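Local coordinates for protein putative oxidoreductase (Magnetospirillum magnetotacticum, PDB 3C1A) that is a putative oxidoreductase that probably binds a nicotinamide adenine dinucleotide cofactor in its Rossmann-fold domain, at residues 280-283 against 284-288. Numbering follows the deposited sequence.
Sequences LTRA and VRLFA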
# COMPACT_ATOMS: atom_id res chain seq x y z
N LEU A 280 -1.97 9.65 -0.66
CA LEU A 280 -2.50 9.42 0.69
C LEU A 280 -3.73 10.28 0.97
O LEU A 280 -4.64 9.86 1.68
CB LEU A 280 -1.43 9.64 1.76
CG LEU A 280 -1.81 9.42 3.21
CD1 LEU A 280 -2.25 8.00 3.40
CD2 LEU A 280 -0.62 9.77 4.12
N THR A 281 -3.74 11.49 0.44
CA THR A 281 -4.91 12.32 0.57
C THR A 281 -6.10 11.63 -0.10
O THR A 281 -7.17 11.55 0.50
CB THR A 281 -4.67 13.73 0.01
OG1 THR A 281 -3.60 14.36 0.73
CG2 THR A 281 -5.93 14.55 0.11
N ARG A 282 -5.88 11.08 -1.29
CA ARG A 282 -6.91 10.32 -1.99
C ARG A 282 -7.41 9.12 -1.24
O ARG A 282 -8.61 8.92 -1.18
CB ARG A 282 -6.39 9.85 -3.34
CG ARG A 282 -7.45 9.29 -4.27
CD ARG A 282 -6.96 9.38 -5.70
NE ARG A 282 -7.88 8.71 -6.60
CZ ARG A 282 -8.79 9.33 -7.33
NH1 ARG A 282 -8.92 10.66 -7.30
NH2 ARG A 282 -9.58 8.62 -8.12
N ALA A 283 -6.49 8.33 -0.68
CA ALA A 283 -6.84 7.15 0.13
C ALA A 283 -7.77 7.46 1.30
O ALA A 283 -8.82 6.81 1.46
CB ALA A 283 -5.56 6.48 0.64
N VAL A 284 -7.37 8.42 2.13
CA VAL A 284 -8.15 8.85 3.28
C VAL A 284 -9.45 9.61 2.86
O VAL A 284 -10.50 9.44 3.47
CB VAL A 284 -7.28 9.72 4.22
CG1 VAL A 284 -8.07 10.19 5.43
CG2 VAL A 284 -6.04 8.93 4.66
N ARG A 285 -9.39 10.44 1.84
CA ARG A 285 -10.62 11.10 1.35
C ARG A 285 -11.66 10.09 0.87
O ARG A 285 -12.80 10.12 1.32
CB ARG A 285 -10.30 12.09 0.22
CG ARG A 285 -11.51 12.90 -0.26
CD ARG A 285 -11.19 13.82 -1.41
NE ARG A 285 -10.53 13.12 -2.50
CZ ARG A 285 -11.16 12.45 -3.44
NH1 ARG A 285 -12.49 12.40 -3.46
NH2 ARG A 285 -10.46 11.84 -4.38
N LEU A 286 -11.26 9.19 -0.02
CA LEU A 286 -12.14 8.13 -0.49
C LEU A 286 -12.65 7.23 0.62
O LEU A 286 -13.85 6.93 0.69
CB LEU A 286 -11.45 7.29 -1.55
CG LEU A 286 -11.23 8.03 -2.87
CD1 LEU A 286 -10.43 7.09 -3.81
CD2 LEU A 286 -12.56 8.52 -3.47
N PHE A 287 -11.75 6.79 1.49
CA PHE A 287 -12.12 5.90 2.60
C PHE A 287 -13.16 6.60 3.46
O PHE A 287 -14.22 6.06 3.67
CB PHE A 287 -10.90 5.50 3.44
CG PHE A 287 -11.24 4.79 4.70
CD1 PHE A 287 -11.64 3.45 4.68
CD2 PHE A 287 -11.17 5.44 5.93
CE1 PHE A 287 -11.99 2.79 5.87
CE2 PHE A 287 -11.50 4.75 7.15
CZ PHE A 287 -11.92 3.47 7.12
N ALA A 288 -12.89 7.82 3.89
CA ALA A 288 -13.85 8.53 4.77
C ALA A 288 -15.18 8.65 4.05
O ALA A 288 -16.25 8.49 4.66
CB ALA A 288 -13.31 9.88 5.23
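Arg282 and Leu286, one turn apart on the alpha-helix 279-290, illustrate how i to i+4 neighbours pack along a helix lying against the Rossmann-fold domain. Arg282 sends CG anti to its own N (chi1 -169°) and runs extended to NE, and the methyl CD1 of Leu286 settles 3.7 Å from its CG and over one face of its guanidinium. The two side chains cross at an angle, and Leu286 CG comes within 3.2 Å of Arg282 O.

Arg285 reaches the same spot from three residues on. Its chain bends at chi3 (52°), swinging the guanidinium back until NH2 stands 3.5 Å from Arg282 NH1. That NH1 meets the Arg285 group at its edge, and the two guanidinium planes are 62° apart. Glu277, just ahead of the helix, probably eases this pairing of like charges through a salt bridge to Arg285 NE and a weak, long ion pair to Arg282 NH1, while Arg282 NH2 forms a salt bridge with Glu136. With an alanine in place of Arg282, Glu136 would probably lose its cationic mate and Leu286 CD1 the aliphatic chain it packs on.

On the inward side, Leu280 and Val284 point the same way, both touching Thr28 of helix 25-31, and Ala283 rests on Phe131 and Glu126. Backbone i to i+4 bonds run through the turn, from Arg285 N to Thr281 O (2.8 Å) among others. Where the two apolar side chains meet, Leu280 CD1 lies 4.1 Å from Val284 CG2.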